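Local coordinates for 2-polyprenyl-6-methoxyphenol hydroxylase-like FAD-dependent oxidoreductase (Streptomyces sp. NRRL 11266, PDB 6UI5), which belongs to the FAD-dependent aromatic-ring hydroxylase family and binds flavin-adenine dinucleotide in a Rossmann-type domain, at residues D183-Q195 with L241-K254. Sequence-based numbering, arbitrary orientation.
Sequences DVAINREDVAPEQ and LGDAVKRLTGKELK. Unlike the reference sequence in segment 183-195: Pro193 (reference Arg).
Gln195 with Thr249 and Val191 with Lys254 carry a side-chain contact, without hydrogen bonds between the segments, at the periphery of the FAD-binding region: the end of strand 176-185, part of its antiparallel sheet, and the following loop pack against the last turns of helix 238-249 and the chain leaving it. Gln195 is buried and loses the most surface. With CG anti to its own carbonyl carbon (chi1 -38°) and the chain extended beyond, it crosses Thr249: CG lies 3.3 Å from Thr249 OG1, and NE2 reaches 3.6 Å from Thr249 CG2, near the backbone of Glu252. OE1 of the same amide approaches Leu253 CD1 at 4.0 Å. Beside it, Glu194 OE2 rests 3.1 Å from Lys251 CD, meeting the aliphatic chain rather than the ammonium. Val191, closing a type II turn from Arg188, sets CG2 3.3 Å from Lys254 CB, and the lysine bends at chi3 (65°) to bring NZ over the valine. At the strand end, Val184 CG1 meets Leu241 CD2 at 3.5 Å. Gly250, first past the helix, has positive phi. Val184 and Leu241 share Leu261 of strand 257-271, Leu253 lies on Met217 of strand 216-225, and Phe207 of strand 206-211 touches both Gln195 and Val245.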
ATOM      1  N   ASP A 183       9.075  10.213 -32.867  1.00 88.31           N
ATOM      2  CA  ASP A 183      10.413  10.746 -33.115  1.00 79.75           C
ATOM      3  C   ASP A 183      10.352  11.985 -34.006  1.00 87.58           C
ATOM      4  O   ASP A 183       9.940  11.911 -35.172  1.00 80.03           O
ATOM      5  CB  ASP A 183      11.325   9.696 -33.737  1.00 79.41           C
ATOM      6  CG  ASP A 183      11.213   8.331 -33.032  1.00 87.75           C
ATOM      7  OD1 ASP A 183      11.879   8.166 -31.988  1.00 88.22           O
ATOM      8  OD2 ASP A 183      10.516   7.421 -33.538  1.00 85.83           O
ATOM      9  N   VAL A 184      10.762  13.110 -33.466  1.00 92.15           N
ATOM     10  CA  VAL A 184      11.002  14.314 -34.246  1.00 94.57           C
ATOM     11  C   VAL A 184      12.434  14.286 -34.760  1.00 99.55           C
ATOM     12  O   VAL A 184      13.334  13.746 -34.119  1.00 97.63           O
ATOM     13  CB  VAL A 184      10.737  15.587 -33.409  1.00 92.29           C
ATOM     14  CG1 VAL A 184       9.346  15.554 -32.816  1.00 95.09           C
ATOM     15  CG2 VAL A 184      11.809  15.740 -32.325  1.00 94.04           C
ATOM     16  N   ALA A 185      12.654  14.859 -35.937  1.00102.69           N
ATOM     17  CA  ALA A 185      13.996  15.294 -36.273  1.00106.55           C
ATOM     18  C   ALA A 185      14.185  16.714 -35.779  1.00105.55           C
ATOM     19  O   ALA A 185      13.273  17.539 -35.825  1.00 94.64           O
ATOM     20  CB  ALA A 185      14.288  15.218 -37.764  1.00101.22           C
ATOM     21  N   ILE A 186      15.380  16.976 -35.276  1.00107.92           N
ATOM     22  CA  ILE A 186      15.636  18.165 -34.488  1.00119.52           C
ATOM     23  C   ILE A 186      17.112  18.104 -34.150  1.00131.67           C
ATOM     24  O   ILE A 186      17.649  17.025 -33.870  1.00127.73           O
ATOM     25  CB  ILE A 186      14.722  18.218 -33.241  1.00114.61           C
ATOM     26  CG1 ILE A 186      14.652  19.628 -32.681  1.00108.11           C
ATOM     27  CG2 ILE A 186      15.179  17.260 -32.166  1.00108.46           C
ATOM     28  CD1 ILE A 186      14.389  20.587 -33.744  1.00101.95           C
ATOM     29  N   ASN A 187      17.796  19.239 -34.250  1.00147.12           N
ATOM     30  CA  ASN A 187      19.186  19.325 -33.834  1.00150.81           C
ATOM     31  C   ASN A 187      19.315  18.705 -32.442  1.00147.91           C
ATOM     32  O   ASN A 187      18.306  18.499 -31.761  1.00146.43           O
ATOM     33  CB  ASN A 187      19.620  20.798 -33.885  1.00155.25           C
ATOM     34  CG  ASN A 187      21.115  20.982 -33.807  1.00158.14           C
ATOM     35  OD1 ASN A 187      21.876  20.018 -33.759  1.00158.37           O
ATOM     36  ND2 ASN A 187      21.548  22.237 -33.806  1.00160.32           N
ATOM     37  N   ARG A 188      20.522  18.383 -31.987  1.00148.06           N
ATOM     38  CA  ARG A 188      20.680  17.916 -30.614  1.00145.88           C
ATOM     39  C   ARG A 188      21.423  18.932 -29.760  1.00151.89           C
ATOM     40  O   ARG A 188      20.850  19.478 -28.810  1.00147.00           O
ATOM     41  CB  ARG A 188      21.384  16.550 -30.567  1.00136.91           C
ATOM     42  CG  ARG A 188      21.624  16.012 -29.152  1.00124.84           C
ATOM     43  CD  ARG A 188      21.666  14.484 -29.133  1.00123.74           C
ATOM     44  NE  ARG A 188      22.614  13.947 -28.155  1.00127.11           N
ATOM     45  CZ  ARG A 188      23.599  13.099 -28.446  1.00127.27           C
ATOM     46  NH1 ARG A 188      24.412  12.671 -27.486  1.00126.76           N
ATOM     47  NH2 ARG A 188      23.769  12.670 -29.692  1.00125.76           N
ATOM     48  N   GLU A 189      22.686  19.211 -30.093  1.00167.68           N
ATOM     49  CA  GLU A 189      23.527  20.109 -29.311  1.00176.44           C
ATOM     50  C   GLU A 189      22.820  21.429 -29.049  1.00180.66           C
ATOM     51  O   GLU A 189      22.673  22.263 -29.951  1.00180.84           O
ATOM     52  CB  GLU A 189      24.870  20.346 -30.011  1.00181.81           C
ATOM     53  CG  GLU A 189      25.955  19.319 -29.669  1.00183.62           C
ATOM     54  CD  GLU A 189      26.808  19.716 -28.470  1.00186.69           C
ATOM     55  OE1 GLU A 189      28.047  19.580 -28.550  1.00188.09           O
ATOM     56  OE2 GLU A 189      26.243  20.165 -27.451  1.00188.10           O
ATOM     57  N   ASP A 190      22.339  21.585 -27.816  1.00184.79           N
ATOM     58  CA  ASP A 190      21.820  22.832 -27.269  1.00193.45           C
ATOM     59  C   ASP A 190      20.483  23.245 -27.873  1.00205.26           C
ATOM     60  O   ASP A 190      20.120  24.425 -27.829  1.00222.85           O
ATOM     61  CB  ASP A 190      22.842  23.965 -27.415  1.00193.79           C
ATOM     62  CG  ASP A 190      22.998  24.773 -26.142  1.00190.07           C
ATOM     63  OD1 ASP A 190      23.425  25.948 -26.230  1.00190.27           O
ATOM     64  OD2 ASP A 190      22.687  24.230 -25.056  1.00184.95           O
ATOM     65  N   VAL A 191      19.736  22.301 -28.435  1.00188.74           N
ATOM     66  CA  VAL A 191      18.348  22.526 -28.816  1.00172.20           C
ATOM     67  C   VAL A 191      17.575  21.457 -28.055  1.00152.41           C
ATOM     68  O   VAL A 191      16.504  20.989 -28.461  1.00142.92           O
ATOM     69  CB  VAL A 191      18.194  22.457 -30.340  1.00170.69           C
ATOM     70  CG1 VAL A 191      18.732  21.198 -30.753  1.00167.41           C
ATOM     71  CG2 VAL A 191      16.758  22.602 -30.778  1.00169.73           C
ATOM     72  N   ALA A 192      18.162  21.043 -26.955  1.00141.19           N
ATOM     73  CA  ALA A 192      17.556  20.233 -25.922  1.00141.43           C
ATOM     74  C   ALA A 192      18.085  20.792 -24.611  1.00142.67           C
ATOM     75  O   ALA A 192      19.276  20.657 -24.313  1.00144.25           O
ATOM     76  CB  ALA A 192      17.898  18.753 -26.101  1.00139.55           C
ATOM     77  N   PRO A 193      17.255  21.495 -23.857  1.00139.24           N
ATOM     78  CA  PRO A 193      17.711  22.116 -22.602  1.00136.34           C
ATOM     79  C   PRO A 193      17.190  21.401 -21.369  1.00133.71           C
ATOM     80  O   PRO A 193      17.705  20.378 -20.940  1.00135.79           O
ATOM     81  CB  PRO A 193      17.124  23.528 -22.697  1.00137.58           C
ATOM     82  CG  PRO A 193      15.858  23.345 -23.532  1.00133.84           C
ATOM     83  CD  PRO A 193      16.107  22.196 -24.457  1.00134.73           C
ATOM     84  N   GLU A 194      16.195  22.043 -20.747  1.00138.20           N
ATOM     85  CA  GLU A 194      15.252  21.368 -19.861  1.00141.71           C
ATOM     86  C   GLU A 194      14.780  20.058 -20.464  1.00140.03           C
ATOM     87  O   GLU A 194      14.766  19.022 -19.785  1.00143.78           O
ATOM     88  CB  GLU A 194      14.028  22.259 -19.619  1.00147.67           C
ATOM     89  CG  GLU A 194      14.272  23.637 -19.038  1.00155.77           C
ATOM     90  CD  GLU A 194      15.037  24.542 -19.995  1.00162.46           C
ATOM     91  OE1 GLU A 194      16.168  24.926 -19.638  1.00165.81           O
ATOM     92  OE2 GLU A 194      14.546  24.822 -21.106  1.00165.53           O
ATOM     93  N   GLN A 195      14.432  20.077 -21.758  1.00133.53           N
ATOM     94  CA  GLN A 195      13.694  19.008 -22.427  1.00123.64           C
ATOM     95  C   GLN A 195      14.539  17.751 -22.575  1.00116.47           C
ATOM     96  O   GLN A 195      14.205  16.856 -23.358  1.00110.01           O
ATOM     97  CB  GLN A 195      13.191  19.497 -23.786  1.00116.80           C
ATOM     98  CG  GLN A 195      12.699  20.952 -23.808  1.00112.71           C
ATOM     99  CD  GLN A 195      12.758  21.586 -25.199  1.00107.41           C
ATOM    100  OE1 GLN A 195      13.623  21.240 -26.025  1.00101.38           O
ATOM    101  NE2 GLN A 195      11.857  22.556 -25.453  1.00106.15           N
ATOM    102  N   LEU A 241       2.460  18.964 -31.105  1.00 88.88           N
ATOM    103  CA  LEU A 241       3.498  18.655 -30.126  1.00 91.97           C
ATOM    104  C   LEU A 241       4.187  19.916 -29.631  1.00106.49           C
ATOM    105  O   LEU A 241       4.431  20.057 -28.426  1.00115.20           O
ATOM    106  CB  LEU A 241       4.533  17.697 -30.719  1.00 89.94           C
ATOM    107  CG  LEU A 241       5.847  17.617 -29.936  1.00 87.97           C
ATOM    108  CD1 LEU A 241       5.605  17.033 -28.551  1.00 84.03           C
ATOM    109  CD2 LEU A 241       6.822  16.728 -30.650  1.00 77.58           C
ATOM    110  N   GLY A 242       4.542  20.821 -30.550  1.00105.61           N
ATOM    111  CA  GLY A 242       5.097  22.097 -30.131  1.00 97.55           C
ATOM    112  C   GLY A 242       4.279  22.729 -29.027  1.00 95.23           C
ATOM    113  O   GLY A 242       4.813  23.173 -28.007  1.00 89.38           O
ATOM    114  N   ASP A 243       2.957  22.739 -29.199  1.00 96.93           N
ATOM    115  CA  ASP A 243       2.080  23.282 -28.173  1.00101.65           C
ATOM    116  C   ASP A 243       2.236  22.523 -26.866  1.00 94.28           C
ATOM    117  O   ASP A 243       2.426  23.123 -25.803  1.00 93.16           O
ATOM    118  CB  ASP A 243       0.627  23.237 -28.650  1.00108.68           C
ATOM    119  CG  ASP A 243       0.332  24.270 -29.713  1.00116.71           C
ATOM    120  OD1 ASP A 243       1.236  24.580 -30.522  1.00111.29           O
ATOM    121  OD2 ASP A 243      -0.805  24.787 -29.723  1.00124.46           O
ATOM    122  N   ALA A 244       2.168  21.198 -26.933  1.00 95.79           N
ATOM    123  CA  ALA A 244       2.201  20.398 -25.716  1.00102.49           C
ATOM    124  C   ALA A 244       3.532  20.541 -24.985  1.00103.86           C
ATOM    125  O   ALA A 244       3.570  20.578 -23.748  1.00104.78           O
ATOM    126  CB  ALA A 244       1.924  18.935 -26.053  1.00108.25           C
ATOM    127  N   VAL A 245       4.634  20.630 -25.730  1.00101.06           N
ATOM    128  CA  VAL A 245       5.948  20.758 -25.101  1.00103.34           C
ATOM    129  C   VAL A 245       6.068  22.089 -24.376  1.00109.30           C
ATOM    130  O   VAL A 245       6.513  22.147 -23.223  1.00112.27           O
ATOM    131  CB  VAL A 245       7.061  20.573 -26.145  1.00105.92           C
ATOM    132  CG1 VAL A 245       8.347  21.243 -25.683  1.00107.66           C
ATOM    133  CG2 VAL A 245       7.302  19.102 -26.369  1.00102.32           C
ATOM    134  N   LYS A 246       5.663  23.176 -25.037  1.00109.51           N
ATOM    135  CA  LYS A 246       5.718  24.481 -24.391  1.00107.92           C
ATOM    136  C   LYS A 246       5.064  24.448 -23.011  1.00112.45           C
ATOM    137  O   LYS A 246       5.677  24.851 -22.019  1.00118.88           O
ATOM    138  CB  LYS A 246       5.078  25.552 -25.275  1.00108.29           C
ATOM    139  CG  LYS A 246       5.162  26.953 -24.665  1.00107.68           C
ATOM    140  CD  LYS A 246       5.435  28.024 -25.706  1.00112.25           C
ATOM    141  CE  LYS A 246       4.508  27.889 -26.914  1.00115.14           C
ATOM    142  NZ  LYS A 246       5.065  28.508 -28.151  1.00112.86           N
ATOM    143  N   ARG A 247       3.836  23.932 -22.911  1.00110.23           N
ATOM    144  CA  ARG A 247       3.195  23.970 -21.601  1.00112.56           C
ATOM    145  C   ARG A 247       3.888  23.055 -20.599  1.00108.92           C
ATOM    146  O   ARG A 247       3.877  23.348 -19.397  1.00108.22           O
ATOM    147  CB  ARG A 247       1.701  23.632 -21.682  1.00120.21           C
ATOM    148  CG  ARG A 247       1.228  22.836 -22.883  1.00124.31           C
ATOM    149  CD  ARG A 247      -0.260  22.492 -22.726  1.00122.58           C
ATOM    150  NE  ARG A 247      -0.867  22.029 -23.974  1.00121.68           N
ATOM    151  CZ  ARG A 247      -1.087  20.751 -24.268  1.00116.59           C
ATOM    152  NH1 ARG A 247      -1.643  20.417 -25.431  1.00118.12           N
ATOM    153  NH2 ARG A 247      -0.749  19.807 -23.398  1.00104.79           N
ATOM    154  N   LEU A 248       4.514  21.966 -21.055  1.00105.19           N
ATOM    155  CA  LEU A 248       5.154  21.065 -20.098  1.00100.39           C
ATOM    156  C   LEU A 248       6.548  21.554 -19.720  1.00106.53           C
ATOM    157  O   LEU A 248       6.815  21.847 -18.547  1.00114.35           O
ATOM    158  CB  LEU A 248       5.205  19.635 -20.645  1.00 90.56           C
ATOM    159  CG  LEU A 248       3.855  18.991 -20.979  1.00 85.06           C
ATOM    160  CD1 LEU A 248       3.992  17.521 -21.307  1.00 79.86           C
ATOM    161  CD2 LEU A 248       2.860  19.194 -19.846  1.00 85.72           C
ATOM    162  N   THR A 249       7.452  21.664 -20.700  1.00103.25           N
ATOM    163  CA  THR A 249       8.814  22.078 -20.379  1.00102.53           C
ATOM    164  C   THR A 249       8.899  23.569 -20.054  1.00107.29           C
ATOM    165  O   THR A 249       9.755  23.978 -19.262  1.00113.63           O
ATOM    166  CB  THR A 249       9.765  21.731 -21.529  1.00105.70           C
ATOM    167  OG1 THR A 249      11.112  22.045 -21.153  1.00110.54           O
ATOM    168  CG2 THR A 249       9.433  22.547 -22.748  1.00107.80           C
ATOM    169  N   GLY A 250       8.028  24.394 -20.631  1.00103.32           N
ATOM    170  CA  GLY A 250       8.104  25.834 -20.476  1.00107.43           C
ATOM    171  C   GLY A 250       8.746  26.561 -21.641  1.00109.04           C
ATOM    172  O   GLY A 250       8.488  27.753 -21.834  1.00110.00           O
ATOM    173  N   LYS A 251       9.577  25.883 -22.415  1.00112.87           N
ATOM    174  CA  LYS A 251      10.186  26.437 -23.611  1.00116.43           C
ATOM    175  C   LYS A 251       9.558  25.783 -24.837  1.00118.98           C
ATOM    176  O   LYS A 251       8.675  24.933 -24.726  1.00115.93           O
ATOM    177  CB  LYS A 251      11.701  26.233 -23.566  1.00118.17           C
ATOM    178  CG  LYS A 251      12.451  27.299 -22.782  1.00122.07           C
ATOM    179  CD  LYS A 251      13.945  27.165 -23.025  1.00128.10           C
ATOM    180  CE  LYS A 251      14.654  28.515 -23.053  1.00132.08           C
ATOM    181  NZ  LYS A 251      16.037  28.400 -23.621  1.00129.94           N
ATOM    182  N   GLU A 252      10.008  26.171 -26.027  1.00122.17           N
ATOM    183  CA  GLU A 252       9.532  25.485 -27.219  1.00120.04           C
ATOM    184  C   GLU A 252      10.673  24.799 -27.953  1.00109.41           C
ATOM    185  O   GLU A 252      11.815  25.265 -27.960  1.00115.15           O
ATOM    186  CB  GLU A 252       8.783  26.405 -28.183  1.00133.24           C
ATOM    187  CG  GLU A 252       7.981  25.580 -29.190  1.00144.75           C
ATOM    188  CD  GLU A 252       6.863  26.338 -29.848  1.00155.89           C
ATOM    189  OE1 GLU A 252       6.034  25.687 -30.517  1.00158.61           O
ATOM    190  OE2 GLU A 252       6.811  27.576 -29.696  1.00164.69           O
ATOM    191  N   LEU A 253      10.312  23.684 -28.578  1.00100.00           N
ATOM    192  CA  LEU A 253      11.223  22.812 -29.295  1.00 98.75           C
ATOM    193  C   LEU A 253      11.472  23.371 -30.690  1.00108.56           C
ATOM    194  O   LEU A 253      10.521  23.645 -31.425  1.00106.01           O
ATOM    195  CB  LEU A 253      10.581  21.426 -29.359  1.00 96.07           C
ATOM    196  CG  LEU A 253      11.106  20.244 -30.138  1.00 99.06           C
ATOM    197  CD1 LEU A 253      12.033  19.438 -29.235  1.00100.45           C
ATOM    198  CD2 LEU A 253       9.898  19.429 -30.556  1.00 97.81           C
ATOM    199  N   LYS A 254      12.743  23.526 -31.066  1.00126.01           N
ATOM    200  CA  LYS A 254      13.095  24.199 -32.316  1.00146.67           C
ATOM    201  C   LYS A 254      12.760  23.323 -33.524  1.00161.41           C
ATOM    202  O   LYS A 254      13.566  23.202 -34.453  1.00176.35           O
ATOM    203  CB  LYS A 254      14.583  24.577 -32.294  1.00152.20           C
ATOM    204  CG  LYS A 254      15.040  25.639 -33.291  1.00156.88           C
ATOM    205  CD  LYS A 254      16.551  25.856 -33.180  1.00158.75           C
ATOM    206  CE  LYS A 254      17.319  24.598 -33.586  1.00160.02           C
ATOM    207  NZ  LYS A 254      18.713  24.554 -33.057  1.00160.55           N
TER